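Local atomic coordinates of benzoylformate Decarboxylase (Polynucleobacter necessarius, PDB entry 4K9Q), a protein that probably decarboxylates benzoylformate, using bound thiamine diphosphate and a magnesium ion, as a member of the TPP enzyme family. Residues T18-P24 with F39-L45; A52-L57 with P405-L410; Q437-V443 with A490-K494. One frame throughout, in Å; residues are numbered along the deposited sequence.

Contact 1 (T18-P24 with F39-L45); sequences TTVVGNP and FNYVLAL. With TPP (thiamine diphosphate), chain D.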
loop_
_atom_site.group_PDB
_atom_site.type_symbol
_atom_site.label_atom_id
_atom_site.label_comp_id
_atom_site.label_asym_id
_atom_site.label_seq_id
_atom_site.Cartn_x
_atom_site.Cartn_y
_atom_site.Cartn_z
ATOM N N THR A 18 0.541 29.686 10.327
ATOM C CA THR A 18 -0.696 30.202 10.915
ATOM C C THR A 18 -1.808 30.450 9.889
ATOM O O THR A 18 -2.777 31.164 10.167
ATOM C CB THR A 18 -0.442 31.477 11.755
ATOM O OG1 THR A 18 0.056 32.517 10.910
ATOM C CG2 THR A 18 0.583 31.191 12.856
ATOM N N THR A 19 -1.665 29.854 8.710
ATOM C CA THR A 19 -2.735 29.886 7.722
ATOM C C THR A 19 -3.298 28.495 7.481
ATOM O O THR A 19 -2.551 27.545 7.263
ATOM C CB THR A 19 -2.278 30.483 6.379
ATOM O OG1 THR A 19 -1.766 31.803 6.600
ATOM C CG2 THR A 19 -3.463 30.565 5.407
ATOM N N VAL A 20 -4.628 28.395 7.515
ATOM C CA VAL A 20 -5.338 27.166 7.215
ATOM C C VAL A 20 -6.240 27.413 6.008
ATOM O O VAL A 20 -7.115 28.279 6.056
ATOM C CB VAL A 20 -6.237 26.724 8.404
ATOM C CG1 VAL A 20 -7.052 25.491 8.019
ATOM C CG2 VAL A 20 -5.409 26.467 9.677
ATOM N N VAL A 21 -6.029 26.682 4.919
ATOM C CA VAL A 21 -6.983 26.720 3.817
ATOM C C VAL A 21 -7.871 25.486 3.966
ATOM O O VAL A 21 -7.381 24.386 4.209
ATOM C CB VAL A 21 -6.287 26.705 2.440
ATOM C CG1 VAL A 21 -7.309 26.982 1.338
ATOM C CG2 VAL A 21 -5.150 27.725 2.395
ATOM N N GLY A 22 -9.181 25.649 3.866
ATOM C CA GLY A 22 -10.049 24.539 4.216
ATOM C C GLY A 22 -11.389 24.525 3.510
ATOM O O GLY A 22 -11.829 25.514 2.917
ATOM N N ASN A 23 -12.021 23.368 3.567
ATOM C CA ASN A 23 -13.444 23.245 3.318
ATOM C C ASN A 23 -13.957 22.381 4.465
ATOM O O ASN A 23 -13.539 21.222 4.612
ATOM C CB ASN A 23 -13.703 22.598 1.961
ATOM C CG ASN A 23 -15.187 22.396 1.696
ATOM O OD1 ASN A 23 -15.724 21.307 1.904
ATOM N ND2 ASN A 23 -15.855 23.451 1.238
ATOM N N PRO A 24 -14.809 22.954 5.327
ATOM C CA PRO A 24 -15.111 22.312 6.609
ATOM C C PRO A 24 -16.107 21.150 6.518
ATOM O O PRO A 24 -16.876 21.057 5.564
ATOM C CB PRO A 24 -15.707 23.463 7.433
ATOM C CG PRO A 24 -16.364 24.333 6.416
ATOM C CD PRO A 24 -15.459 24.274 5.204
ATOM N N PHE A 39 -4.701 33.459 13.606
ATOM C CA PHE A 39 -4.575 32.560 12.459
ATOM C C PHE A 39 -5.543 33.057 11.394
ATOM O O PHE A 39 -6.468 33.813 11.698
ATOM C CB PHE A 39 -4.936 31.129 12.848
ATOM C CG PHE A 39 -3.844 30.400 13.580
ATOM C CD1 PHE A 39 -3.366 30.874 14.794
ATOM C CD2 PHE A 39 -3.306 29.229 13.061
ATOM C CE1 PHE A 39 -2.364 30.207 15.457
ATOM C CE2 PHE A 39 -2.313 28.556 13.719
ATOM C CZ PHE A 39 -1.836 29.043 14.923
ATOM N N ASN A 40 -5.325 32.642 10.153
ATOM C CA ASN A 40 -6.241 32.965 9.062
ATOM C C ASN A 40 -6.828 31.684 8.496
ATOM O O ASN A 40 -6.086 30.763 8.170
ATOM C CB ASN A 40 -5.514 33.711 7.949
ATOM C CG ASN A 40 -5.316 35.184 8.260
ATOM O OD1 ASN A 40 -6.118 35.798 8.964
ATOM N ND2 ASN A 40 -4.252 35.764 7.720
ATOM N N TYR A 41 -8.151 31.617 8.405
ATOM C CA TYR A 41 -8.821 30.507 7.733
ATOM C C TYR A 41 -9.328 31.011 6.397
ATOM O O TYR A 41 -10.012 32.042 6.328
ATOM C CB TYR A 41 -9.993 29.992 8.563
ATOM C CG TYR A 41 -10.671 28.773 7.975
ATOM C CD1 TYR A 41 -11.687 28.901 7.037
ATOM C CD2 TYR A 41 -10.287 27.489 8.353
ATOM C CE1 TYR A 41 -12.302 27.794 6.497
ATOM C CE2 TYR A 41 -10.904 26.370 7.822
ATOM C CZ TYR A 41 -11.915 26.530 6.894
ATOM O OH TYR A 41 -12.538 25.428 6.352
ATOM N N VAL A 42 -8.994 30.277 5.345
ATOM C CA VAL A 42 -9.402 30.623 3.989
ATOM C C VAL A 42 -10.313 29.535 3.433
ATOM O O VAL A 42 -9.861 28.417 3.152
ATOM C CB VAL A 42 -8.182 30.787 3.052
ATOM C CG1 VAL A 42 -8.635 31.060 1.613
ATOM C CG2 VAL A 42 -7.264 31.890 3.549
ATOM N N LEU A 43 -11.591 29.865 3.262
ATOM C CA LEU A 43 -12.564 28.915 2.735
ATOM C C LEU A 43 -12.429 28.780 1.235
ATOM O O LEU A 43 -12.326 29.791 0.522
ATOM C CB LEU A 43 -13.997 29.370 3.062
ATOM C CG LEU A 43 -15.113 28.531 2.439
ATOM C CD1 LEU A 43 -15.165 27.122 3.055
ATOM C CD2 LEU A 43 -16.467 29.251 2.564
ATOM N N ALA A 44 -12.430 27.539 0.750
ATOM C CA ALA A 44 -12.719 27.303 -0.662
ATOM C C ALA A 44 -13.848 26.277 -0.795
ATOM O O ALA A 44 -14.086 25.472 0.115
ATOM C CB ALA A 44 -11.467 26.856 -1.406
ATOM N N LEU A 45 -14.549 26.327 -1.922
ATOM C CA LEU A 45 -15.795 25.587 -2.092
ATOM C C LEU A 45 -15.623 24.130 -2.484
ATOM O O LEU A 45 -16.587 23.371 -2.423
ATOM C CB LEU A 45 -16.676 26.257 -3.155
ATOM C CG LEU A 45 -17.148 27.686 -2.868
ATOM C CD1 LEU A 45 -17.842 28.217 -4.112
ATOM C CD2 LEU A 45 -18.075 27.717 -1.656
HETATM N "N1'" TPP D . -16.682 18.113 1.535
HETATM C "C2'" TPP D . -17.152 16.947 0.951
HETATM C CM2 TPP D . -16.585 16.469 -0.352
HETATM N "N3'" TPP D . -18.136 16.195 1.565
HETATM C "C4'" TPP D . -18.664 16.608 2.763
HETATM N "N4'" TPP D . -19.601 15.871 3.357
HETATM C "C5'" TPP D . -18.223 17.800 3.341
HETATM C "C6'" TPP D . -17.216 18.551 2.737
HETATM C "C7'" TPP D . -18.801 18.252 4.657
HETATM N N3 TPP D . -20.172 18.742 4.643
HETATM C C2 TPP D . -21.275 18.009 5.050
HETATM S S1 TPP D . -22.669 18.810 4.962
HETATM C C5 TPP D . -21.919 20.131 4.409
HETATM C C4 TPP D . -20.540 19.998 4.278
HETATM C CM4 TPP D . -19.594 21.065 3.786
HETATM C C6 TPP D . -22.787 21.330 4.148
HETATM C C7 TPP D . -23.850 21.142 3.077
HETATM O O7 TPP D . -24.346 22.437 2.829
HETATM P PA TPP D . -25.564 22.691 1.810
HETATM O O1A TPP D . -25.369 21.830 0.595
HETATM O O2A TPP D . -25.640 24.140 1.446
HETATM O O3A TPP D . -26.845 22.091 2.573
HETATM P PB TPP D . -27.614 22.685 3.855
HETATM O O1B TPP D . -27.060 21.970 5.045
HETATM O O2B TPP D . -29.075 22.352 3.651
HETATM O O3B TPP D . -27.378 24.154 3.995
#

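Contact 2 (A52-L57 with P405-L410); sequences AIADGL and PAAVGL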
loop_
_atom_site.group_PDB
_atom_site.type_symbol
_atom_site.label_atom_id
_atom_site.label_comp_id
_atom_site.label_asym_id
_atom_site.label_seq_id
_atom_site.Cartn_x
_atom_site.Cartn_y
_atom_site.Cartn_z
ATOM N N ALA A 52 -4.784 23.573 -3.967
ATOM C CA ALA A 52 -4.034 24.437 -4.886
ATOM C C ALA A 52 -3.809 25.863 -4.345
ATOM O O ALA A 52 -2.754 26.452 -4.554
ATOM C CB ALA A 52 -4.696 24.462 -6.271
ATOM N N ILE A 53 -4.806 26.415 -3.665
ATOM C CA ILE A 53 -4.657 27.719 -3.007
ATOM C C ILE A 53 -3.521 27.644 -1.978
ATOM O O ILE A 53 -2.629 28.506 -1.932
ATOM C CB ILE A 53 -5.976 28.136 -2.338
ATOM C CG1 ILE A 53 -7.027 28.445 -3.411
ATOM C CG2 ILE A 53 -5.774 29.360 -1.439
ATOM C CD1 ILE A 53 -8.438 28.638 -2.838
ATOM N N ALA A 54 -3.554 26.614 -1.142
ATOM C CA ALA A 54 -2.498 26.414 -0.157
ATOM C C ALA A 54 -1.120 26.263 -0.818
ATOM O O ALA A 54 -0.125 26.789 -0.330
ATOM C CB ALA A 54 -2.812 25.200 0.723
ATOM N N ASP A 55 -1.078 25.544 -1.934
ATOM C CA ASP A 55 0.155 25.314 -2.686
ATOM C C ASP A 55 0.711 26.664 -3.156
ATOM O O ASP A 55 1.858 27.011 -2.868
ATOM C CB ASP A 55 -0.146 24.381 -3.870
ATOM C CG ASP A 55 1.105 23.827 -4.534
ATOM O OD1 ASP A 55 2.201 24.375 -4.330
ATOM O OD2 ASP A 55 0.978 22.836 -5.295
ATOM N N GLY A 56 -0.114 27.451 -3.842
ATOM C CA GLY A 56 0.306 28.776 -4.281
ATOM C C GLY A 56 0.816 29.645 -3.134
ATOM O O GLY A 56 1.872 30.283 -3.244
ATOM N N LEU A 57 0.072 29.684 -2.026
ATOM C CA LEU A 57 0.498 30.457 -0.864
ATOM C C LEU A 57 1.832 29.948 -0.304
ATOM O O LEU A 57 2.748 30.733 -0.051
ATOM C CB LEU A 57 -0.577 30.437 0.219
ATOM C CG LEU A 57 -0.276 31.273 1.464
ATOM C CD1 LEU A 57 0.010 32.726 1.072
ATOM C CD2 LEU A 57 -1.451 31.191 2.431
ATOM N N PRO A 405 -6.975 28.113 -8.945
ATOM C CA PRO A 405 -6.873 28.350 -7.500
ATOM C C PRO A 405 -5.452 28.704 -7.022
ATOM O O PRO A 405 -5.308 29.492 -6.077
ATOM C CB PRO A 405 -7.389 27.041 -6.878
ATOM C CG PRO A 405 -7.278 26.012 -7.976
ATOM C CD PRO A 405 -7.461 26.756 -9.268
ATOM N N ALA A 406 -4.412 28.178 -7.659
ATOM C CA ALA A 406 -3.062 28.515 -7.196
ATOM C C ALA A 406 -2.800 30.022 -7.313
ATOM O O ALA A 406 -2.114 30.610 -6.462
ATOM C CB ALA A 406 -1.995 27.716 -7.944
ATOM N N ALA A 407 -3.366 30.639 -8.349
ATOM C CA ALA A 407 -3.268 32.084 -8.540
ATOM C C ALA A 407 -3.802 32.836 -7.329
ATOM O O ALA A 407 -3.216 33.837 -6.907
ATOM C CB ALA A 407 -4.020 32.512 -9.793
ATOM N N VAL A 408 -4.919 32.362 -6.784
ATOM C CA VAL A 408 -5.483 32.969 -5.581
ATOM C C VAL A 408 -4.498 32.846 -4.424
ATOM O O VAL A 408 -4.322 33.780 -3.649
ATOM C CB VAL A 408 -6.852 32.356 -5.194
ATOM C CG1 VAL A 408 -7.310 32.880 -3.838
ATOM C CG2 VAL A 408 -7.903 32.652 -6.268
ATOM N N GLY A 409 -3.857 31.687 -4.304
ATOM C CA GLY A 409 -2.889 31.489 -3.240
ATOM C C GLY A 409 -1.677 32.397 -3.399
ATOM O O GLY A 409 -1.166 32.944 -2.417
ATOM N N LEU A 410 -1.205 32.550 -4.637
ATOM C CA LEU A 410 -0.082 33.439 -4.933
ATOM C C LEU A 410 -0.462 34.880 -4.580
ATOM O O LEU A 410 0.338 35.617 -3.999
ATOM C CB LEU A 410 0.343 33.327 -6.412
ATOM C CG LEU A 410 1.057 32.003 -6.751
ATOM C CD1 LEU A 410 1.069 31.715 -8.256
ATOM C CD2 LEU A 410 2.477 31.992 -6.166
#

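Contact 3 (Q437-V443 with A490-K494); sequences QGIYTGV and AYGAK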
loop_
_atom_site.group_PDB
_atom_site.type_symbol
_atom_site.label_atom_id
_atom_site.label_comp_id
_atom_site.label_asym_id
_atom_site.label_seq_id
_atom_site.Cartn_x
_atom_site.Cartn_y
_atom_site.Cartn_z
ATOM N N GLN A 437 -14.488 26.827 -9.176
ATOM C CA GLN A 437 -14.979 27.306 -7.880
ATOM C C GLN A 437 -13.954 28.180 -7.151
ATOM O O GLN A 437 -14.318 28.964 -6.267
ATOM C CB GLN A 437 -15.392 26.139 -6.969
ATOM C CG GLN A 437 -16.388 25.181 -7.608
ATOM C CD GLN A 437 -15.703 23.979 -8.216
ATOM O OE1 GLN A 437 -14.592 24.093 -8.723
ATOM N NE2 GLN A 437 -16.357 22.820 -8.167
ATOM N N GLY A 438 -12.679 28.032 -7.513
ATOM C CA GLY A 438 -11.612 28.812 -6.902
ATOM C C GLY A 438 -11.853 30.314 -6.990
ATOM O O GLY A 438 -11.394 31.072 -6.138
ATOM N N ILE A 439 -12.558 30.745 -8.033
ATOM C CA ILE A 439 -12.863 32.167 -8.208
ATOM C C ILE A 439 -13.520 32.755 -6.960
ATOM O O ILE A 439 -13.220 33.882 -6.548
ATOM C CB ILE A 439 -13.783 32.393 -9.427
ATOM C CG1 ILE A 439 -13.084 31.922 -10.707
ATOM C CG2 ILE A 439 -14.166 33.862 -9.550
ATOM C CD1 ILE A 439 -13.991 31.948 -11.928
ATOM N N TYR A 440 -14.410 31.980 -6.348
ATOM C CA TYR A 440 -15.119 32.422 -5.159
ATOM C C TYR A 440 -14.158 32.873 -4.067
ATOM O O TYR A 440 -14.372 33.892 -3.418
ATOM C CB TYR A 440 -16.012 31.301 -4.636
ATOM C CG TYR A 440 -16.875 31.707 -3.459
ATOM C CD1 TYR A 440 -17.929 32.608 -3.622
ATOM C CD2 TYR A 440 -16.642 31.191 -2.191
ATOM C CE1 TYR A 440 -18.725 32.981 -2.546
ATOM C CE2 TYR A 440 -17.433 31.551 -1.112
ATOM C CZ TYR A 440 -18.468 32.446 -1.293
ATOM O OH TYR A 440 -19.236 32.785 -0.198
ATOM N N THR A 441 -13.095 32.107 -3.854
ATOM C CA THR A 441 -12.142 32.446 -2.802
ATOM C C THR A 441 -11.424 33.745 -3.146
ATOM O O THR A 441 -11.210 34.589 -2.278
ATOM C CB THR A 441 -11.125 31.310 -2.585
ATOM O OG1 THR A 441 -11.834 30.125 -2.206
ATOM C CG2 THR A 441 -10.149 31.681 -1.470
ATOM N N GLY A 442 -11.060 33.902 -4.412
ATOM C CA GLY A 442 -10.472 35.147 -4.881
ATOM C C GLY A 442 -11.373 36.334 -4.561
ATOM O O GLY A 442 -10.930 37.344 -4.033
ATOM N N VAL A 443 -12.648 36.217 -4.899
ATOM C CA VAL A 443 -13.593 37.304 -4.659
ATOM C C VAL A 443 -13.767 37.581 -3.160
ATOM O O VAL A 443 -13.681 38.730 -2.714
ATOM C CB VAL A 443 -14.947 37.018 -5.328
ATOM C CG1 VAL A 443 -15.945 38.095 -4.974
ATOM C CG2 VAL A 443 -14.764 36.956 -6.846
ATOM N N ALA A 490 -21.153 34.246 -11.466
ATOM C CA ALA A 490 -21.653 33.272 -10.506
ATOM C C ALA A 490 -20.926 33.371 -9.162
ATOM O O ALA A 490 -21.524 33.176 -8.108
ATOM C CB ALA A 490 -21.513 31.863 -11.078
ATOM N N TYR A 491 -19.632 33.672 -9.208
ATOM C CA TYR A 491 -18.816 33.704 -7.996
ATOM C C TYR A 491 -18.476 35.117 -7.545
ATOM O O TYR A 491 -17.690 35.306 -6.612
ATOM C CB TYR A 491 -17.551 32.870 -8.184
ATOM C CG TYR A 491 -17.870 31.410 -8.328
ATOM C CD1 TYR A 491 -18.454 30.713 -7.278
ATOM C CD2 TYR A 491 -17.630 30.741 -9.514
ATOM C CE1 TYR A 491 -18.774 29.383 -7.394
ATOM C CE2 TYR A 491 -17.941 29.394 -9.641
ATOM C CZ TYR A 491 -18.515 28.730 -8.576
ATOM O OH TYR A 491 -18.832 27.396 -8.690
ATOM N N GLY A 492 -19.062 36.098 -8.223
ATOM C CA GLY A 492 -18.963 37.495 -7.811
ATOM C C GLY A 492 -17.799 38.290 -8.388
ATOM O O GLY A 492 -17.539 39.418 -7.953
ATOM N N ALA A 493 -17.102 37.725 -9.370
ATOM C CA ALA A 493 -15.990 38.434 -10.002
ATOM C C ALA A 493 -16.476 39.467 -11.015
ATOM O O ALA A 493 -17.559 39.323 -11.590
ATOM C CB ALA A 493 -15.037 37.446 -10.681
ATOM N N LYS A 494 -15.683 40.518 -11.218
ATOM C CA LYS A 494 -15.873 41.397 -12.366
ATOM C C LYS A 494 -15.657 40.505 -13.576
ATOM O O LYS A 494 -14.659 39.787 -13.647
ATOM C CB LYS A 494 -14.851 42.533 -12.359
ATOM C CG LYS A 494 -15.056 43.544 -11.264
ATOM C CD LYS A 494 -16.413 44.216 -11.382
ATOM C CE LYS A 494 -16.535 45.371 -10.397
ATOM N NZ LYS A 494 -15.481 46.401 -10.649
#

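Contact 1 (T18-P24 with F39-L45)
The F39 ring carries T18 on one face: T18 CB stands 3.9 Å from the ring centroid, almost on the ring normal, in a CH-pi contact, and T18 CG2 reaches the far end of the ring. F39 also meets F9 edge-to-face. The Y41 ring is met obliquely. V20 CG1 comes to 3.8 Å from Y41 CD2, and the CA of G22 lies near CZ. With CG anti to the backbone N (chi1 -176°), Y41 extends until its hydroxyl reaches across to the end of strand 19-22 and the loop after it: OH is 3.2 Å from G22 C and 3.3 Å from P24 CD. A beta carbon on G22 would clash with that hydroxyl, which suits a glycine here. L43 CD1 packs on P24 CD at 3.6 Å, closing the same end. A leucine in place of Y41 takes away the far ring atoms and the hydroxyl, and would probably open a gap beside G22 and the ring of P24.

The backbones form a parallel pair tied by five hydrogen bonds, from N40 N to T18 O at one end to A44 N to G22 O at the other; the bond from V20 N to N40 O (2.9 Å) is nearly straight, at 177°. CA-H...O contacts such as Y41 CA to V20 O accompany these bonds.

Just past the strand, P24 O lies 3.2 Å from CM4 of thiamine diphosphate. The contact joins the two strands of the beta-alpha-beta unit made of strand 19-22, helix 29-32 and strand 40-43, in the N-terminal TPP-binding domain. Strand 40-43 ends the parallel sheet within this chain, strand 66-69 flanks strand 19-22 on its other side, and helix 47-61 covers the face bearing T19 and V21.

Contact 2 (A52-L57 with P405-L410)
A52 CB presses on the P405 ring, 3.5 Å from CG, which is tighter than ordinary van der Waals contact. The next residue, I53, crosses the same proline at about a right angle. Its CG1, anti to its own carbonyl carbon (chi1 -69°), sits 3.3 Å from P405 O and 3.8 Å from P405 CB, and the same CG1 lies 4.3 Å from V408 CB.

Beyond these side chains the backbones themselves touch. The two helix segments run in roughly the same direction, crossing at -40° with their axes only 6.4 Å apart, and this is possible because G56 and G409 face each other: a beta carbon on G56 would collide with A406 O, and one on G409 with I53 O. Such close, glycine-lined helix packing joins the N-terminal and C-terminal TPP-binding regions of one chain, helix 47-61 coming from the first and helix 403-417 from the second. CA-H...O contacts run in both directions, from G409 CA to I53 O at 3.3 Å and from L57 CA to G409 O at 3.4 Å. L410 starts away from the other helix, but its CD2 comes to G56 O, while L57 CD1 lies near G409 O. I53 also rests on V21 of strand 19-22.

Contact 3 (Q437-V443 with A490-K494)
Y491 turns its ring back onto helix 438-445 because CG lies beside the backbone N (chi1 -67°), whereas Y440 holds its CG anti to N (chi1 -175°) and offers its CB instead. The two tyrosine side chains therefore cross at about a right angle, Y440 CB coming to 3.6 Å from Y491 CD1. Q437 CA lies over one face of the Y491 ring in a CH-pi contact, 4.3 Å from its centroid, and Q437 runs alongside the ring, pointing the same way, until CG is 3.5 Å from Y491 OH. I439 CG2 touches both Y491 CB and A493 CB, the latter at 3.9 Å. V443 sets both methyls against the loop: CG2 meets Y491 O at 3.4 Å and packs on A493 CB, and CG1 faces G492 O.

G492 has a positive phi (90°) and closes helix 484-490 in a Schellman motif, which turns the chain so that A493 points toward helix 438-445. The polar ends look to the second subunit: Y491 OH bonds to Q433 OE1 of that subunit, Q437 NE2 to its Q433 O, and Y440 OH to its P480 O. Within the C-terminal TPP-binding domain, helix 438-445 is packed here on the loop that leads from helix 484-490 into strand 494-497, an outermost strand of its sheet within this chain, while V443 also touches strand 517-523.

How the contacts relate
Contact 2 is the most deeply placed, near the centre of the chain, and touches no other subunit; contact 1 is also buried but far from that centre, and contact 3 is partly exposed. Contacts 1 and 3 both border the second subunit. Their chemistry follows: backbone hydrogen bonds in the sheet pair, glycine-to-glycine backbone packing between the helices, and aromatic and aliphatic side chains at the loop. The three touch one another: helix 47-61 is shared by contact 2 and the face of contact 1 bearing T19 and V21, and helix 438-445 meets both contact 1, where T441 OG1 probably bonds to L43 O, and contact 2, through V408 and I53.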